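Local coordinates for probable glutamine-binding lipoprotein GlnH (GLNBP) (PDB 6H20) that binds amino acids outside the cell as a solute-binding lipoprotein, and probably senses aspartate so as to regulate protein kinase G and glutamate metabolism, at residues Arg174-Ile179 / Pro183-Val188; Ser151-Val156 / Ser160-Cys165; Asn133-Tyr138 / Gly252-Ile257. All coordinates share one frame; numbering follows the deposited sequence.

Contact 1: Arg174-Ile179 / Pro183-Val188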
ATOM      1  N   ARG A 174      -7.001  11.734   2.704  1.00 18.91           N
ATOM      2  CA  ARG A 174      -7.099  12.412   3.990  1.00 23.13           C
ATOM      3  C   ARG A 174      -6.051  13.514   4.131  1.00 21.44           C
ATOM      4  O   ARG A 174      -6.347  14.597   4.650  1.00 26.48           O
ATOM      5  CB  ARG A 174      -6.991  11.388   5.123  1.00 24.51           C
ATOM      6  CG  ARG A 174      -6.975  11.997   6.516  1.00 30.22           C
ATOM      7  CD  ARG A 174      -8.295  12.673   6.868  1.00 34.23           C
ATOM      8  NE  ARG A 174      -8.266  13.233   8.222  1.00 39.93           N
ATOM      9  CZ  ARG A 174      -7.605  14.337   8.558  1.00 40.82           C
ATOM     10  NH1 ARG A 174      -7.626  14.773   9.812  1.00 41.42           N
ATOM     11  NH2 ARG A 174      -6.921  15.009   7.643  1.00 40.77           N
ATOM     12  N   ARG A 175      -4.836  13.278   3.630  1.00 20.71           N
ATOM     13  CA  ARG A 175      -3.784  14.288   3.745  1.00 20.88           C
ATOM     14  C   ARG A 175      -4.040  15.482   2.822  1.00 22.69           C
ATOM     15  O   ARG A 175      -3.801  16.633   3.205  1.00 21.42           O
ATOM     16  CB  ARG A 175      -2.428  13.647   3.447  1.00 20.25           C
ATOM     17  CG  ARG A 175      -1.254  14.628   3.389  1.00 20.47           C
ATOM     18  CD  ARG A 175      -1.073  15.342   4.720  1.00 20.88           C
ATOM     19  NE  ARG A 175       0.024  16.311   4.695  1.00 21.49           N
ATOM     20  CZ  ARG A 175      -0.094  17.575   4.299  1.00 26.94           C
ATOM     21  NH1 ARG A 175      -1.264  18.039   3.870  1.00 25.78           N
ATOM     22  NH2 ARG A 175       0.962  18.378   4.323  1.00 24.80           N
ATOM     23  N   ILE A 176      -4.514  15.232   1.600  1.00 21.09           N
ATOM     24  CA  ILE A 176      -4.858  16.330   0.696  1.00 21.74           C
ATOM     25  C   ILE A 176      -6.006  17.168   1.255  1.00 22.40           C
ATOM     26  O   ILE A 176      -6.098  18.375   0.987  1.00 24.65           O
ATOM     27  CB  ILE A 176      -5.173  15.768  -0.705  1.00 19.93           C
ATOM     28  CG1 ILE A 176      -3.925  15.111  -1.285  1.00 24.44           C
ATOM     29  CG2 ILE A 176      -5.704  16.860  -1.632  1.00 27.78           C
ATOM     30  CD1 ILE A 176      -2.725  15.985  -1.297  1.00 25.24           C
ATOM     31  N   ARG A 177      -6.902  16.552   2.035  1.00 23.86           N
ATOM     32  CA  ARG A 177      -8.004  17.299   2.641  1.00 25.32           C
ATOM     33  C   ARG A 177      -7.540  18.270   3.723  1.00 25.56           C
ATOM     34  O   ARG A 177      -8.354  19.064   4.207  1.00 30.12           O
ATOM     35  CB  ARG A 177      -9.048  16.332   3.207  1.00 26.11           C
ATOM     36  CG  ARG A 177      -9.875  15.627   2.144  1.00 28.33           C
ATOM     37  CD  ARG A 177     -11.107  16.452   1.756  1.00 28.44           C
ATOM     38  NE  ARG A 177     -12.107  16.426   2.822  1.00 35.41           N
ATOM     39  CZ  ARG A 177     -12.382  17.459   3.610  1.00 34.88           C
ATOM     40  NH1 ARG A 177     -11.744  18.608   3.442  1.00 35.56           N
ATOM     41  NH2 ARG A 177     -13.293  17.343   4.569  1.00 36.81           N
ATOM     42  N   GLU A 178      -6.268  18.226   4.122  1.00 23.38           N
ATOM     43  CA  GLU A 178      -5.725  19.182   5.074  1.00 28.25           C
ATOM     44  C   GLU A 178      -5.231  20.457   4.419  1.00 28.87           C
ATOM     45  O   GLU A 178      -5.012  21.449   5.121  1.00 31.96           O
ATOM     46  CB  GLU A 178      -4.577  18.564   5.875  1.00 26.11           C
ATOM     47  CG  GLU A 178      -5.012  17.418   6.751  1.00 28.04           C
ATOM     48  CD  GLU A 178      -3.844  16.691   7.391  1.00 34.23           C
ATOM     49  OE1 GLU A 178      -2.699  17.188   7.306  1.00 36.77           O
ATOM     50  OE2 GLU A 178      -4.079  15.616   7.979  1.00 42.96           O
ATOM     51  N   ILE A 179      -5.061  20.463   3.099  1.00 24.73           N
ATOM     52  CA  ILE A 179      -4.398  21.582   2.446  1.00 23.29           C
ATOM     53  C   ILE A 179      -5.323  22.790   2.429  1.00 26.89           C
ATOM     54  O   ILE A 179      -6.513  22.681   2.099  1.00 28.70           O
ATOM     55  CB  ILE A 179      -3.938  21.181   1.037  1.00 23.24           C
ATOM     56  CG1 ILE A 179      -2.862  20.107   1.138  1.00 20.82           C
ATOM     57  CG2 ILE A 179      -3.397  22.382   0.288  1.00 25.33           C
ATOM     58  CD1 ILE A 179      -2.536  19.451  -0.207  1.00 22.23           C
ATOM     59  N   PRO A 183      -6.964  22.124  -2.732  1.00 20.42           N
ATOM     60  CA  PRO A 183      -6.965  21.817  -4.160  1.00 21.84           C
ATOM     61  C   PRO A 183      -8.385  21.520  -4.606  1.00 24.07           C
ATOM     62  O   PRO A 183      -9.298  21.328  -3.798  1.00 26.72           O
ATOM     63  CB  PRO A 183      -6.117  20.542  -4.250  1.00 22.47           C
ATOM     64  CG  PRO A 183      -5.582  20.294  -2.877  1.00 26.08           C
ATOM     65  CD  PRO A 183      -6.473  20.998  -1.928  1.00 22.49           C
ATOM     66  N   VAL A 184      -8.564  21.480  -5.920  1.00 23.05           N
ATOM     67  CA  VAL A 184      -9.711  20.793  -6.502  1.00 22.81           C
ATOM     68  C   VAL A 184      -9.395  19.305  -6.442  1.00 20.93           C
ATOM     69  O   VAL A 184      -8.428  18.845  -7.058  1.00 25.01           O
ATOM     70  CB  VAL A 184      -9.936  21.245  -7.950  1.00 25.19           C
ATOM     71  CG1 VAL A 184     -10.996  20.378  -8.608  1.00 24.06           C
ATOM     72  CG2 VAL A 184     -10.315  22.719  -7.993  1.00 26.73           C
ATOM     73  N   ILE A 185     -10.175  18.547  -5.684  1.00 20.87           N
ATOM     74  CA  ILE A 185      -9.841  17.149  -5.435  1.00 18.71           C
ATOM     75  C   ILE A 185     -10.618  16.270  -6.400  1.00 20.01           C
ATOM     76  O   ILE A 185     -11.856  16.299  -6.419  1.00 21.71           O
ATOM     77  CB  ILE A 185     -10.092  16.747  -3.978  1.00 21.93           C
ATOM     78  CG1 ILE A 185      -9.307  17.674  -3.028  1.00 22.54           C
ATOM     79  CG2 ILE A 185      -9.684  15.283  -3.768  1.00 23.38           C
ATOM     80  CD1 ILE A 185      -9.550  17.386  -1.536  1.00 23.80           C
ATOM     81  N   VAL A 186      -9.888  15.506  -7.205  1.00 19.46           N
ATOM     82  CA  VAL A 186     -10.448  14.573  -8.173  1.00 20.14           C
ATOM     83  C   VAL A 186     -10.137  13.174  -7.665  1.00 18.76           C
ATOM     84  O   VAL A 186      -8.966  12.827  -7.462  1.00 20.15           O
ATOM     85  CB  VAL A 186      -9.838  14.796  -9.566  1.00 19.79           C
ATOM     86  CG1 VAL A 186     -10.401  13.784 -10.566  1.00 23.76           C
ATOM     87  CG2 VAL A 186     -10.078  16.228 -10.030  1.00 22.63           C
ATOM     88  N   SER A 187     -11.169  12.373  -7.421  1.00 18.25           N
ATOM     89  CA  SER A 187     -10.947  11.039  -6.884  1.00 17.54           C
ATOM     90  C   SER A 187     -11.265   9.975  -7.929  1.00 17.07           C
ATOM     91  O   SER A 187     -12.098  10.184  -8.818  1.00 18.75           O
ATOM     92  CB  SER A 187     -11.706  10.805  -5.572  1.00 18.97           C
ATOM     93  OG  SER A 187     -13.107  10.646  -5.766  1.00 21.66           O
ATOM     94  N   VAL A 188     -10.573   8.842  -7.821  1.00 16.51           N
ATOM     95  CA  VAL A 188     -10.669   7.734  -8.771  1.00 22.38           C
ATOM     96  C   VAL A 188     -10.658   6.415  -8.003  1.00 23.43           C
ATOM     97  O   VAL A 188     -10.462   6.377  -6.789  1.00 19.25           O
ATOM     98  CB  VAL A 188      -9.527   7.755  -9.806  1.00 23.97           C
ATOM     99  CG1 VAL A 188      -9.619   9.011 -10.686  1.00 21.98           C
ATOM    100  CG2 VAL A 188      -8.184   7.653  -9.094  1.00 22.54           C
TER
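Ile185 reaches from its strand to Ile176 and Arg177 of segment 174-179, an approach that can be followed atom by atom. Its CB points at segment 174-179. CG1, set anti to the carbonyl carbon (chi1 -56°), passes 3.9 Å from Ile176 CG2, and the extended chi2 of 177° then carries CD1 onward. That methyl is shared: Ile185 CD1 lies 3.9 Å from Ile176 CG2 and 3.8 Å from Arg177 CD, where the arginine and Ile185 side chains cross at about a right angle. Arg177 thus offers the methylenes of a chain bent at chi2 and chi3, while its NH1 is hydrogen-bonded to Pro14 O.

Ile176 CG2 has a second neighbour in Pro183 CG at 3.7 Å, so one methyl packs against both Pro183 and Ile185. Ile179 completes the patch from the turn, its CB 3.9 Å from Pro183 CD. A type I beta turn from Ile176 to Ile179, with Ile179 N bonded to Ile176 O at 3.1 Å, brings the two isoleucines round to the same proline. Away from strand 184-188, Arg174 NH2 and Glu178 OE2 form a 2.9 Å salt bridge. Val166 of strand 163-167 touches both Ile176 and Ile185, adding to the apolar cluster. This is the helix-to-strand packing of a beta-alpha-beta unit, here strand 163-167, helix 171-176 and strand 184-188.

Contact 2: Ser151-Val156 / Ser160-Cys165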
ATOM      1  N   SER A 151       5.774  21.401 -15.096  1.00 20.20           N
ATOM      2  CA  SER A 151       4.859  22.030 -14.158  1.00 19.92           C
ATOM      3  C   SER A 151       5.637  22.861 -13.141  1.00 20.21           C
ATOM      4  O   SER A 151       6.720  22.454 -12.702  1.00 21.64           O
ATOM      5  CB  SER A 151       4.081  20.947 -13.412  1.00 21.24           C
ATOM      6  OG  SER A 151       3.317  21.502 -12.347  1.00 20.99           O
ATOM      7  N   PRO A 152       5.100  24.006 -12.716  1.00 23.53           N
ATOM      8  CA  PRO A 152       5.740  24.781 -11.650  1.00 24.69           C
ATOM      9  C   PRO A 152       5.510  24.215 -10.257  1.00 23.00           C
ATOM     10  O   PRO A 152       6.044  24.769  -9.288  1.00 29.00           O
ATOM     11  CB  PRO A 152       5.069  26.155 -11.784  1.00 24.99           C
ATOM     12  CG  PRO A 152       3.722  25.856 -12.319  1.00 28.14           C
ATOM     13  CD  PRO A 152       3.909  24.680 -13.259  1.00 26.12           C
ATOM     14  N   ILE A 153       4.742  23.132 -10.130  1.00 22.38           N
ATOM     15  CA  ILE A 153       4.415  22.583  -8.815  1.00 22.99           C
ATOM     16  C   ILE A 153       5.664  21.956  -8.207  1.00 23.95           C
ATOM     17  O   ILE A 153       6.221  20.996  -8.749  1.00 26.88           O
ATOM     18  CB  ILE A 153       3.286  21.549  -8.932  1.00 23.07           C
ATOM     19  CG1 ILE A 153       1.984  22.206  -9.398  1.00 20.75           C
ATOM     20  CG2 ILE A 153       3.081  20.811  -7.605  1.00 23.53           C
ATOM     21  CD1 ILE A 153       0.890  21.198  -9.747  1.00 21.19           C
ATOM     22  N   THR A 154       6.113  22.493  -7.064  1.00 23.94           N
ATOM     23  CA  THR A 154       7.211  21.883  -6.315  1.00 25.99           C
ATOM     24  C   THR A 154       6.970  21.775  -4.816  1.00 25.07           C
ATOM     25  O   THR A 154       7.784  21.150  -4.128  1.00 29.19           O
ATOM     26  CB  THR A 154       8.541  22.621  -6.541  1.00 27.37           C
ATOM     27  OG1 THR A 154       8.466  23.930  -5.965  1.00 31.31           O
ATOM     28  CG2 THR A 154       8.867  22.722  -8.019  1.00 29.16           C
ATOM     29  N   LYS A 155       5.905  22.370  -4.285  1.00 25.53           N
ATOM     30  CA  LYS A 155       5.643  22.297  -2.855  1.00 25.87           C
ATOM     31  C   LYS A 155       4.149  22.158  -2.617  1.00 20.22           C
ATOM     32  O   LYS A 155       3.330  22.319  -3.527  1.00 21.68           O
ATOM     33  CB  LYS A 155       6.229  23.490  -2.092  1.00 31.54           C
ATOM     34  CG  LYS A 155       5.927  24.829  -2.695  1.00 35.24           C
ATOM     35  CD  LYS A 155       6.762  25.901  -2.023  1.00 39.41           C
ATOM     36  CE  LYS A 155       7.041  27.051  -2.963  1.00 44.01           C
ATOM     37  NZ  LYS A 155       5.785  27.704  -3.416  1.00 45.62           N
ATOM     38  N   VAL A 156       3.803  21.825  -1.374  1.00 22.15           N
ATOM     39  CA  VAL A 156       2.415  21.519  -1.042  1.00 22.09           C
ATOM     40  C   VAL A 156       1.503  22.701  -1.344  1.00 25.85           C
ATOM     41  O   VAL A 156       0.388  22.523  -1.853  1.00 22.10           O
ATOM     42  CB  VAL A 156       2.313  21.070   0.424  1.00 20.93           C
ATOM     43  CG1 VAL A 156       0.859  20.843   0.813  1.00 26.17           C
ATOM     44  CG2 VAL A 156       3.109  19.810   0.610  1.00 20.39           C
ATOM     45  N   SER A 160      -2.844  24.171  -3.921  1.00 23.32           N
ATOM     46  CA  SER A 160      -4.060  24.935  -3.663  1.00 25.24           C
ATOM     47  C   SER A 160      -4.655  25.446  -4.972  1.00 27.37           C
ATOM     48  O   SER A 160      -3.956  26.038  -5.801  1.00 26.60           O
ATOM     49  CB  SER A 160      -3.743  26.116  -2.746  1.00 26.67           C
ATOM     50  OG  SER A 160      -3.328  25.681  -1.458  1.00 27.02           O
ATOM     51  N   GLY A 161      -5.947  25.194  -5.157  1.00 28.04           N
ATOM     52  CA  GLY A 161      -6.637  25.600  -6.363  1.00 27.34           C
ATOM     53  C   GLY A 161      -6.337  24.784  -7.600  1.00 28.12           C
ATOM     54  O   GLY A 161      -6.952  25.035  -8.641  1.00 29.70           O
ATOM     55  N   LYS A 162      -5.420  23.822  -7.533  1.00 24.26           N
ATOM     56  CA  LYS A 162      -5.091  22.974  -8.671  1.00 21.17           C
ATOM     57  C   LYS A 162      -5.800  21.628  -8.547  1.00 19.90           C
ATOM     58  O   LYS A 162      -6.257  21.236  -7.469  1.00 23.38           O
ATOM     59  CB  LYS A 162      -3.573  22.770  -8.768  1.00 22.14           C
ATOM     60  CG  LYS A 162      -2.789  24.082  -8.869  1.00 25.55           C
ATOM     61  CD  LYS A 162      -2.684  24.574 -10.297  1.00 37.64           C
ATOM     62  CE  LYS A 162      -1.675  25.721 -10.417  1.00 35.85           C
ATOM     63  NZ  LYS A 162      -0.518  25.552  -9.480  1.00 41.56           N
ATOM     64  N   ARG A 163      -5.898  20.924  -9.672  1.00 20.56           N
ATOM     65  CA  ARG A 163      -6.617  19.651  -9.729  1.00 19.54           C
ATOM     66  C   ARG A 163      -5.665  18.535  -9.304  1.00 18.37           C
ATOM     67  O   ARG A 163      -4.703  18.230 -10.008  1.00 18.72           O
ATOM     68  CB  ARG A 163      -7.167  19.403 -11.134  1.00 20.14           C
ATOM     69  CG  ARG A 163      -8.240  20.398 -11.564  1.00 21.86           C
ATOM     70  CD  ARG A 163      -8.451  20.351 -13.069  1.00 26.90           C
ATOM     71  NE  ARG A 163      -7.205  20.575 -13.789  1.00 29.69           N
ATOM     72  CZ  ARG A 163      -7.034  20.336 -15.087  1.00 30.62           C
ATOM     73  NH1 ARG A 163      -8.041  19.859 -15.812  1.00 30.55           N
ATOM     74  NH2 ARG A 163      -5.858  20.573 -15.657  1.00 32.81           N
ATOM     75  N   VAL A 164      -5.941  17.919  -8.159  1.00 18.18           N
ATOM     76  CA  VAL A 164      -5.080  16.891  -7.582  1.00 18.63           C
ATOM     77  C   VAL A 164      -5.868  15.594  -7.502  1.00 16.80           C
ATOM     78  O   VAL A 164      -6.966  15.567  -6.932  1.00 19.26           O
ATOM     79  CB  VAL A 164      -4.592  17.313  -6.188  1.00 20.22           C
ATOM     80  CG1 VAL A 164      -3.741  16.227  -5.565  1.00 20.38           C
ATOM     81  CG2 VAL A 164      -3.825  18.625  -6.274  1.00 24.35           C
ATOM     82  N   CYS A 165      -5.297  14.523  -8.047  1.00 14.52           N
ATOM     83  CA  CYS A 165      -5.946  13.218  -8.094  1.00 15.41           C
ATOM     84  C   CYS A 165      -5.517  12.341  -6.926  1.00 15.44           C
ATOM     85  O   CYS A 165      -4.323  12.249  -6.603  1.00 15.11           O
ATOM     86  CB  CYS A 165      -5.593  12.523  -9.408  1.00 18.45           C
ATOM     87  SG  CYS A 165      -6.511  10.984  -9.721  1.00 24.83           S
TER
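Ile153 and Lys162 lie side by side, their chains running opposite ways, and their nearest atoms, Ile153 CG1 and Lys162 NZ, are 4.2 Å apart. Both CB atoms point across the gap. The lysine starts with CG beside its own backbone N (chi1 -57°), then bends at chi2 (-86°) and again at chi4; these kinks steer the chain so that the ammonium ends beside Ile153 CG1. There it donates to Asp158 O in the connection between the segments, so the charged end is held by a backbone carbonyl while Ile153, which is buried and also touches Leu159, supplies the apolar neighbour.

Ile153 closes an ST turn: Ser151 OG accepts from Ile153 N at 3.1 Å, with an N-H...O angle of 166°, a nearly straight bond. This loop leads from strand 139-148 into strand 163-167, which lies beside strand 184-188 in the mixed sheet of this family 3 solute-binding protein.

Packing is sparser elsewhere. The close of the loop brings Val156 O to 4.2 Å from Ser160 N, too far for a bond, and Val156 directs its CB away from the other segment. The hydroxyl of Ser160, for its part, is hydrogen-bonded to Pro181 O. Thr154 and Lys155 are exposed on the solvent side, yet the backbone N of each is hydrogen-bonded to Asp158 OD2, so a single carboxylate oxygen ties down two successive residues of the outer loop.

Contact 3: Asn133-Tyr138 / Gly252-Ile257; sequences NFSTVY and GTLERI
Leu254 drives its CD1 methyl into the bend of segment 133-138, overlapping Ser135 and Thr136. It is a helix-to-loop packing within the periplasmic-binding-protein fold: helix 244-259 lies against the chain that links strands 132-134 and 139-148. With CG anti to its carbonyl carbon (chi1 -64°) and CD2 anti to CA, the leucine splits its two methyls between different partners.

Leu254 CD1 stands 3.5 Å from both Thr136 O and Thr136 OG1, and 3.6 Å from Ser135 OG. A methyl therefore meets three oxygens, and these have polar partners of their own: Thr136 OG1 bonds to Arg258 NH2, while Ser135 OG also bonds to Val237 N. The second methyl turns to the tyrosine, Leu254 CD2 lying 4.0 Å from Tyr138 CB. Tyr138 begins by pointing at the helix, but chi1 of 72° swings its ring away, and its OH ends on Asp78 OD1. The Tyr138 side chain is about 8 Å from the bound asparagine and about 5 Å from the side chain of Thr121, a ligand-pocket residue, so Tyr138 links this packing to the surroundings of the pocket.

The helix is attached to the linking chain by a polar bond too, since Thr136 N is hydrogen-bonded to Asn251 OD1. Within the bend, Ser135 OG donates to Thr136 O at 2.8 Å, the donor tilted 15° from the carbonyl plane.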
ATOM      1  N   ASN A 133      -6.459  -5.988  11.911  1.00 20.59           N
ATOM      2  CA  ASN A 133      -5.121  -6.146  12.458  1.00 17.23           C
ATOM      3  C   ASN A 133      -4.070  -5.937  11.368  1.00 18.16           C
ATOM      4  O   ASN A 133      -4.366  -5.926  10.176  1.00 19.24           O
ATOM      5  CB  ASN A 133      -4.963  -7.522  13.100  1.00 20.14           C
ATOM      6  CG  ASN A 133      -4.341  -7.430  14.454  1.00 26.75           C
ATOM      7  OD1 ASN A 133      -3.307  -6.786  14.607  1.00 26.65           O
ATOM      8  ND2 ASN A 133      -4.976  -8.030  15.452  1.00 28.66           N
ATOM      9  N   PHE A 134      -2.819  -5.788  11.799  1.00 18.15           N
ATOM     10  CA  PHE A 134      -1.713  -5.609  10.866  1.00 16.19           C
ATOM     11  C   PHE A 134      -0.485  -6.343  11.378  1.00 16.84           C
ATOM     12  O   PHE A 134      -0.251  -6.436  12.587  1.00 18.39           O
ATOM     13  CB  PHE A 134      -1.292  -4.140  10.719  1.00 18.27           C
ATOM     14  CG  PHE A 134      -2.299  -3.273  10.011  1.00 15.60           C
ATOM     15  CD1 PHE A 134      -2.365  -3.247   8.618  1.00 17.31           C
ATOM     16  CD2 PHE A 134      -3.149  -2.455  10.732  1.00 17.55           C
ATOM     17  CE1 PHE A 134      -3.281  -2.428   7.961  1.00 16.08           C
ATOM     18  CE2 PHE A 134      -4.074  -1.639  10.089  1.00 20.87           C
ATOM     19  CZ  PHE A 134      -4.133  -1.618   8.695  1.00 17.55           C
ATOM     20  N   SER A 135       0.316  -6.828  10.435  1.00 15.49           N
ATOM     21  CA  SER A 135       1.679  -7.258  10.697  1.00 16.16           C
ATOM     22  C   SER A 135       2.552  -6.062  11.064  1.00 18.36           C
ATOM     23  O   SER A 135       2.128  -4.902  11.021  1.00 16.29           O
ATOM     24  CB  SER A 135       2.287  -7.874   9.436  1.00 15.18           C
ATOM     25  OG  SER A 135       2.518  -6.873   8.447  1.00 15.13           O
ATOM     26  N   THR A 136       3.800  -6.367  11.427  1.00 16.34           N
ATOM     27  CA  THR A 136       4.820  -5.335  11.516  1.00 14.88           C
ATOM     28  C   THR A 136       5.051  -4.695  10.143  1.00 14.10           C
ATOM     29  O   THR A 136       4.590  -5.178   9.099  1.00 15.40           O
ATOM     30  CB  THR A 136       6.136  -5.924  12.019  1.00 14.60           C
ATOM     31  OG1 THR A 136       6.544  -7.008  11.169  1.00 16.85           O
ATOM     32  CG2 THR A 136       5.992  -6.416  13.467  1.00 18.48           C
ATOM     33  N   VAL A 137       5.795  -3.589  10.147  1.00 16.56           N
ATOM     34  CA  VAL A 137       5.983  -2.802   8.928  1.00 14.85           C
ATOM     35  C   VAL A 137       6.909  -3.537   7.971  1.00 14.89           C
ATOM     36  O   VAL A 137       8.020  -3.935   8.347  1.00 17.01           O
ATOM     37  CB  VAL A 137       6.562  -1.425   9.288  1.00 15.40           C
ATOM     38  CG1 VAL A 137       6.877  -0.611   8.020  1.00 16.64           C
ATOM     39  CG2 VAL A 137       5.631  -0.673  10.222  1.00 16.90           C
ATOM     40  N   TYR A 138       6.480  -3.687   6.708  1.00 15.78           N
ATOM     41  CA  TYR A 138       7.334  -4.321   5.709  1.00 14.99           C
ATOM     42  C   TYR A 138       7.921  -3.359   4.679  1.00 15.67           C
ATOM     43  O   TYR A 138       8.817  -3.755   3.920  1.00 16.88           O
ATOM     44  CB  TYR A 138       6.615  -5.498   5.013  1.00 14.21           C
ATOM     45  CG  TYR A 138       5.503  -5.125   4.053  1.00 12.77           C
ATOM     46  CD1 TYR A 138       5.773  -4.821   2.724  1.00 15.65           C
ATOM     47  CD2 TYR A 138       4.177  -5.107   4.480  1.00 14.42           C
ATOM     48  CE1 TYR A 138       4.747  -4.496   1.853  1.00 14.55           C
ATOM     49  CE2 TYR A 138       3.140  -4.784   3.607  1.00 14.41           C
ATOM     50  CZ  TYR A 138       3.447  -4.468   2.294  1.00 13.27           C
ATOM     51  OH  TYR A 138       2.425  -4.146   1.439  1.00 15.12           O
ATOM     52  N   GLY A 252       6.390 -13.683  11.704  1.00 14.44           N
ATOM     53  CA  GLY A 252       7.479 -14.629  11.532  1.00 16.99           C
ATOM     54  C   GLY A 252       8.055 -14.603  10.125  1.00 14.48           C
ATOM     55  O   GLY A 252       9.280 -14.597   9.946  1.00 16.37           O
ATOM     56  N   THR A 253       7.182 -14.582   9.107  1.00 16.11           N
ATOM     57  CA  THR A 253       7.655 -14.457   7.730  1.00 15.50           C
ATOM     58  C   THR A 253       8.467 -13.188   7.550  1.00 13.55           C
ATOM     59  O   THR A 253       9.523 -13.199   6.900  1.00 16.64           O
ATOM     60  CB  THR A 253       6.473 -14.440   6.750  1.00 14.80           C
ATOM     61  OG1 THR A 253       5.694 -15.633   6.916  1.00 18.88           O
ATOM     62  CG2 THR A 253       6.988 -14.386   5.313  1.00 15.47           C
ATOM     63  N   LEU A 254       7.984 -12.074   8.106  1.00 14.80           N
ATOM     64  CA  LEU A 254       8.715 -10.827   7.926  1.00 14.60           C
ATOM     65  C   LEU A 254      10.075 -10.871   8.619  1.00 14.90           C
ATOM     66  O   LEU A 254      11.063 -10.381   8.067  1.00 16.61           O
ATOM     67  CB  LEU A 254       7.871  -9.636   8.382  1.00 13.89           C
ATOM     68  CG  LEU A 254       6.601  -9.461   7.543  1.00 14.73           C
ATOM     69  CD1 LEU A 254       5.766  -8.271   8.013  1.00 16.13           C
ATOM     70  CD2 LEU A 254       6.918  -9.344   6.034  1.00 14.55           C
ATOM     71  N   GLU A 255      10.157 -11.459   9.819  1.00 14.78           N
ATOM     72  CA  GLU A 255      11.469 -11.661  10.439  1.00 15.16           C
ATOM     73  C   GLU A 255      12.376 -12.487   9.538  1.00 14.29           C
ATOM     74  O   GLU A 255      13.559 -12.159   9.357  1.00 17.33           O
ATOM     75  CB  GLU A 255      11.333 -12.361  11.794  1.00 16.26           C
ATOM     76  CG  GLU A 255      10.759 -11.499  12.918  1.00 19.87           C
ATOM     77  CD  GLU A 255      11.782 -10.551  13.523  1.00 23.36           C
ATOM     78  OE1 GLU A 255      12.994 -10.666  13.209  1.00 23.26           O
ATOM     79  OE2 GLU A 255      11.370  -9.695  14.332  1.00 21.47           O
ATOM     80  N   ARG A 256      11.841 -13.560   8.950  1.00 15.26           N
ATOM     81  CA  ARG A 256      12.660 -14.364   8.048  1.00 15.23           C
ATOM     82  C   ARG A 256      13.201 -13.533   6.893  1.00 16.95           C
ATOM     83  O   ARG A 256      14.409 -13.534   6.637  1.00 17.47           O
ATOM     84  CB  ARG A 256      11.891 -15.567   7.513  1.00 15.11           C
ATOM     85  CG  ARG A 256      12.790 -16.406   6.623  1.00 15.27           C
ATOM     86  CD  ARG A 256      12.087 -17.622   6.080  1.00 16.36           C
ATOM     87  NE  ARG A 256      10.882 -17.352   5.288  1.00 17.01           N
ATOM     88  CZ  ARG A 256      10.883 -16.947   4.017  1.00 18.52           C
ATOM     89  NH1 ARG A 256      12.028 -16.703   3.385  1.00 19.81           N
ATOM     90  NH2 ARG A 256       9.730 -16.780   3.375  1.00 19.83           N
ATOM     91  N   ILE A 257      12.327 -12.817   6.180  1.00 15.31           N
ATOM     92  CA  ILE A 257      12.792 -12.152   4.961  1.00 14.58           C
ATOM     93  C   ILE A 257      13.668 -10.940   5.263  1.00 16.09           C
ATOM     94  O   ILE A 257      14.535 -10.582   4.453  1.00 19.00           O
ATOM     95  CB  ILE A 257      11.646 -11.838   3.980  1.00 15.47           C
ATOM     96  CG1 ILE A 257      10.706 -10.768   4.538  1.00 15.91           C
ATOM     97  CG2 ILE A 257      10.912 -13.111   3.597  1.00 18.26           C
ATOM     98  CD1 ILE A 257       9.699 -10.233   3.475  1.00 18.73           C
TER

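How the contacts relate
Contacts 1 and 2 are neighbours, their centres about 11 Å apart, and they touch at the start of the parallel pairing of strands 163-167 and 184-188, where Val184 N lies 2.8 Å from Lys162 O, a probable hydrogen bond. Along the chain they come in series, 151-165 then 174-188, and both fall between the two segments of contact 3. That third contact lies on the opposite side of the chain's centre, about 31 Å from contact 1 and about 35 Å from contact 2, centre to centre, although all three reach the same mixed sheet. Such an arrangement is consistent with the two-lobed build of solute-binding proteins, contacts 1 and 2 belonging to one lobe, contact 3 to the other.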